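Local structure of N-terminal acetyltransferase B complex subunit MDM20 (Candida albicans, 5K04) at residues A[532-546]-A[575-587]. The protein serves as the non-catalytic, probably scaffolding, subunit of the NatB complex, which acetylates the N-termini of selected proteins. Sequence-based numbering, arbitrary orientation.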
# COMPACT_ATOMS: atom_id res chain seq x y z
N ILE A 532 -2.03 20.04 13.36
CA ILE A 532 -3.25 20.82 13.38
C ILE A 532 -3.42 21.56 12.06
O ILE A 532 -4.51 21.60 11.48
CB ILE A 532 -3.25 21.79 14.57
CG1 ILE A 532 -3.21 21.03 15.89
CG2 ILE A 532 -4.46 22.69 14.53
CD1 ILE A 532 -4.17 19.88 15.94
N HIS A 533 -2.32 22.13 11.55
CA HIS A 533 -2.40 22.85 10.28
C HIS A 533 -2.74 21.93 9.11
O HIS A 533 -3.42 22.36 8.17
CB HIS A 533 -1.09 23.59 10.01
CG HIS A 533 -1.12 24.39 8.75
ND1 HIS A 533 -1.88 25.54 8.62
CD2 HIS A 533 -0.52 24.20 7.56
CE1 HIS A 533 -1.73 26.03 7.41
NE2 HIS A 533 -0.90 25.24 6.74
N TYR A 534 -2.31 20.66 9.15
CA TYR A 534 -2.72 19.70 8.14
C TYR A 534 -4.23 19.45 8.19
O TYR A 534 -4.90 19.36 7.15
CB TYR A 534 -1.96 18.38 8.31
CG TYR A 534 -2.45 17.27 7.41
CD1 TYR A 534 -2.01 17.17 6.09
CD2 TYR A 534 -3.36 16.33 7.86
CE1 TYR A 534 -2.47 16.17 5.24
CE2 TYR A 534 -3.82 15.32 7.02
CZ TYR A 534 -3.37 15.24 5.71
OH TYR A 534 -3.83 14.24 4.88
N LEU A 535 -4.79 19.32 9.40
CA LEU A 535 -6.21 19.01 9.54
C LEU A 535 -7.08 20.13 8.97
O LEU A 535 -8.04 19.87 8.23
CB LEU A 535 -6.56 18.76 11.01
CG LEU A 535 -5.86 17.64 11.78
CD1 LEU A 535 -6.37 17.62 13.22
CD2 LEU A 535 -6.07 16.32 11.13
N LYS A 536 -6.79 21.38 9.34
CA LYS A 536 -7.57 22.51 8.86
C LYS A 536 -7.36 22.75 7.37
O LYS A 536 -8.23 23.33 6.72
CB LYS A 536 -7.21 23.76 9.66
CG LYS A 536 -7.00 23.50 11.16
CD LYS A 536 -8.25 22.90 11.84
CE LYS A 536 -9.37 23.93 11.96
NZ LYS A 536 -10.70 23.30 12.17
N THR A 537 -6.24 22.29 6.83
CA THR A 537 -6.00 22.35 5.39
C THR A 537 -6.79 21.28 4.62
O THR A 537 -7.16 21.49 3.47
CB THR A 537 -4.49 22.20 5.14
OG1 THR A 537 -3.80 23.31 5.73
CG2 THR A 537 -4.18 22.16 3.65
N ASN A 538 -7.06 20.12 5.24
CA ASN A 538 -7.60 18.98 4.51
C ASN A 538 -8.88 18.48 5.12
O ASN A 538 -9.16 17.27 5.13
CB ASN A 538 -6.58 17.86 4.43
CG ASN A 538 -5.41 18.24 3.59
OD1 ASN A 538 -5.48 18.22 2.37
ND2 ASN A 538 -4.33 18.66 4.25
N GLU A 539 -9.69 19.41 5.63
CA GLU A 539 -10.95 19.04 6.25
C GLU A 539 -11.80 18.15 5.35
O GLU A 539 -12.41 17.19 5.82
CB GLU A 539 -11.73 20.29 6.63
CG GLU A 539 -12.93 20.00 7.47
CD GLU A 539 -13.62 21.27 7.91
OE1 GLU A 539 -14.72 21.54 7.40
OE2 GLU A 539 -13.03 21.98 8.75
N ALA A 540 -11.83 18.46 4.05
CA ALA A 540 -12.67 17.69 3.12
C ALA A 540 -12.26 16.23 3.10
O ALA A 540 -13.12 15.34 2.98
CB ALA A 540 -12.60 18.29 1.72
N LEU A 541 -10.95 15.95 3.21
CA LEU A 541 -10.48 14.56 3.25
C LEU A 541 -10.78 13.91 4.60
O LEU A 541 -11.23 12.76 4.65
CB LEU A 541 -8.99 14.50 2.96
CG LEU A 541 -8.57 15.02 1.58
CD1 LEU A 541 -7.03 14.95 1.38
CD2 LEU A 541 -9.29 14.27 0.48
N ILE A 542 -10.54 14.64 5.70
CA ILE A 542 -10.74 14.11 7.05
C ILE A 542 -12.17 13.58 7.21
O ILE A 542 -12.40 12.58 7.89
CB ILE A 542 -10.43 15.21 8.08
CG1 ILE A 542 -8.95 15.63 8.00
CG2 ILE A 542 -10.85 14.79 9.49
CD1 ILE A 542 -7.99 14.50 7.96
N VAL A 543 -13.13 14.26 6.58
CA VAL A 543 -14.55 13.95 6.69
C VAL A 543 -15.01 12.94 5.63
O VAL A 543 -16.14 12.43 5.72
CB VAL A 543 -15.31 15.29 6.61
CG1 VAL A 543 -16.82 15.11 6.55
CG2 VAL A 543 -14.94 16.15 7.81
N SER A 544 -14.16 12.63 4.66
CA SER A 544 -14.49 11.69 3.60
C SER A 544 -14.22 10.26 4.06
O SER A 544 -13.79 10.00 5.18
CB SER A 544 -13.71 12.01 2.33
OG SER A 544 -14.06 13.29 1.85
N ASP A 545 -14.48 9.32 3.16
CA ASP A 545 -14.17 7.93 3.41
C ASP A 545 -12.74 7.66 3.01
O ASP A 545 -12.26 8.12 1.96
CB ASP A 545 -15.13 7.04 2.63
CG ASP A 545 -16.53 7.07 3.20
OD1 ASP A 545 -16.66 6.98 4.44
OD2 ASP A 545 -17.49 7.21 2.42
N TYR A 546 -12.04 6.93 3.88
CA TYR A 546 -10.62 6.64 3.72
C TYR A 546 -10.43 5.37 2.90
O TYR A 546 -11.22 4.43 2.98
CB TYR A 546 -9.96 6.49 5.09
CG TYR A 546 -10.17 7.65 6.08
CD1 TYR A 546 -10.54 8.93 5.64
CD2 TYR A 546 -9.99 7.47 7.44
CE1 TYR A 546 -10.72 9.99 6.56
CE2 TYR A 546 -10.16 8.51 8.35
CZ TYR A 546 -10.52 9.76 7.91
OH TYR A 546 -10.70 10.77 8.83
N LYS A 575 -10.97 8.44 12.62
CA LYS A 575 -11.63 9.61 12.04
C LYS A 575 -12.11 10.56 13.13
O LYS A 575 -11.98 11.79 13.00
CB LYS A 575 -12.80 9.16 11.16
CG LYS A 575 -13.55 10.36 10.56
CD LYS A 575 -14.64 9.93 9.59
CE LYS A 575 -14.05 9.34 8.31
NZ LYS A 575 -15.08 9.21 7.24
N LEU A 576 -12.66 10.02 14.22
CA LEU A 576 -13.21 10.86 15.28
C LEU A 576 -12.12 11.61 16.01
O LEU A 576 -12.31 12.77 16.41
CB LEU A 576 -14.02 10.00 16.25
CG LEU A 576 -15.35 9.47 15.69
CD1 LEU A 576 -15.96 8.42 16.64
CD2 LEU A 576 -16.30 10.63 15.47
N LYS A 577 -10.97 10.96 16.22
CA LYS A 577 -9.83 11.64 16.82
C LYS A 577 -9.46 12.87 16.01
O LYS A 577 -9.23 13.95 16.57
CB LYS A 577 -8.63 10.69 16.93
CG LYS A 577 -8.82 9.55 17.93
CD LYS A 577 -9.16 10.05 19.33
CE LYS A 577 -9.10 8.92 20.35
NZ LYS A 577 -7.72 8.34 20.58
N LEU A 578 -9.42 12.72 14.68
CA LEU A 578 -9.04 13.84 13.82
C LEU A 578 -10.10 14.93 13.85
O LEU A 578 -9.77 16.12 13.84
CB LEU A 578 -8.79 13.34 12.40
CG LEU A 578 -7.68 12.28 12.33
CD1 LEU A 578 -7.41 11.90 10.89
CD2 LEU A 578 -6.41 12.78 13.00
N LEU A 579 -11.37 14.55 13.91
CA LEU A 579 -12.43 15.53 14.13
C LEU A 579 -12.23 16.25 15.45
O LEU A 579 -12.28 17.49 15.51
CB LEU A 579 -13.79 14.86 14.08
CG LEU A 579 -14.10 14.24 12.72
CD1 LEU A 579 -15.46 13.57 12.71
CD2 LEU A 579 -14.05 15.32 11.65
N VAL A 580 -11.99 15.49 16.53
CA VAL A 580 -11.76 16.10 17.84
C VAL A 580 -10.73 17.22 17.73
O VAL A 580 -10.98 18.36 18.12
CB VAL A 580 -11.32 15.04 18.87
CG1 VAL A 580 -10.78 15.71 20.15
CG2 VAL A 580 -12.47 14.11 19.24
N TYR A 581 -9.56 16.89 17.19
CA TYR A 581 -8.50 17.89 17.11
C TYR A 581 -8.89 19.03 16.17
O TYR A 581 -8.57 20.19 16.43
CB TYR A 581 -7.19 17.22 16.68
CG TYR A 581 -6.54 16.46 17.82
CD1 TYR A 581 -5.75 17.12 18.77
CD2 TYR A 581 -6.72 15.09 17.97
CE1 TYR A 581 -5.15 16.44 19.82
CE2 TYR A 581 -6.12 14.40 19.02
CZ TYR A 581 -5.35 15.08 19.96
OH TYR A 581 -4.76 14.39 21.00
N SER A 582 -9.62 18.71 15.10
CA SER A 582 -10.09 19.75 14.18
C SER A 582 -11.04 20.71 14.88
O SER A 582 -11.02 21.92 14.62
CB SER A 582 -10.77 19.10 12.97
OG SER A 582 -9.91 18.20 12.31
N ILE A 583 -11.88 20.19 15.77
CA ILE A 583 -12.87 21.00 16.47
C ILE A 583 -12.21 21.83 17.57
O ILE A 583 -12.44 23.04 17.68
CB ILE A 583 -13.97 20.10 17.04
CG1 ILE A 583 -14.76 19.46 15.89
CG2 ILE A 583 -14.86 20.88 17.99
CD1 ILE A 583 -15.45 18.15 16.23
N VAL A 584 -11.38 21.19 18.39
CA VAL A 584 -10.61 21.88 19.43
C VAL A 584 -9.96 23.14 18.87
O VAL A 584 -10.00 24.21 19.49
CB VAL A 584 -9.55 20.93 20.01
CG1 VAL A 584 -8.55 21.70 20.87
CG2 VAL A 584 -10.22 19.82 20.80
N PHE A 585 -9.38 23.04 17.67
CA PHE A 585 -8.64 24.15 17.07
C PHE A 585 -9.42 24.84 15.95
O PHE A 585 -8.83 25.47 15.07
CB PHE A 585 -7.28 23.66 16.58
CG PHE A 585 -6.35 23.23 17.71
CD1 PHE A 585 -5.63 24.18 18.43
CD2 PHE A 585 -6.22 21.89 18.05
CE1 PHE A 585 -4.77 23.79 19.46
CE2 PHE A 585 -5.37 21.49 19.08
CZ PHE A 585 -4.64 22.44 19.79
N GLU A 586 -10.75 24.75 15.99
CA GLU A 586 -11.61 25.54 15.12
C GLU A 586 -11.88 26.89 15.78
O GLU A 586 -12.25 26.94 16.96
CB GLU A 586 -12.91 24.79 14.83
CG GLU A 586 -13.94 25.50 13.93
CD GLU A 586 -13.34 26.14 12.69
OE1 GLU A 586 -12.42 25.56 12.08
OE2 GLU A 586 -13.78 27.25 12.33
N ASP A 587 -11.67 27.98 15.03
CA ASP A 587 -11.80 29.32 15.58
C ASP A 587 -13.03 30.07 15.11
O ASP A 587 -13.38 31.09 15.72
CB ASP A 587 -10.56 30.16 15.24
CG ASP A 587 -9.26 29.47 15.62
OD1 ASP A 587 -9.20 28.86 16.71
OD2 ASP A 587 -8.31 29.55 14.81
O HOH W 1 -10.44 19.03 9.56
O HOH W 2 -17.58 10.83 7.38
O HOH W 3 -13.59 6.33 6.26
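Lys575 lays CE over one face of the Tyr546 ring, toward its rim, 4.0 Å from the centroid, while its CB and CG run past the hydroxyl. Extended through chi1 and chi2 and bent only at chi3 (-69°), the chain carries NZ on to Ser544 O, 2.6 Å away and above the carbonyl plane rather than on a lone pair. The ammonium still sits over the ring in a cation-pi contact, and a water links it to Val543 O. Tyr546 is itself anchored, its OH donating in plane to a lone pair of Ile542 O. At the far end, Lys536 curls through two bends so that NZ bonds both Ser582 O and the anti lone pair of Glu586 OE1, each at 2.8 Å, the latter a salt bridge. Beside it, Ile532 lays CG1 over one face of the Phe585 ring, crossing that side chain at about a right angle, while Val584 CG1 packs on the opposite face. Between these polar ends, Leu535 sends CD1 against Tyr581 CB (3.6 Å) and CD2 against Leu578 CD2, and Ile542 CG2 rests on Leu578 CB and Leu579 CD2. A water bridges Leu535 O and Ser582 OG. The axes of helical segments 532-537 and 575-584 cross nearly perpendicularly (-96°), 9.5 Å apart at closest approach, with helix 506-521 also touching Ile542 and Leu578: helix-helix packing in an all-helical subunit, consistent with the TPR-like superhelix expected of this NatB auxiliary family.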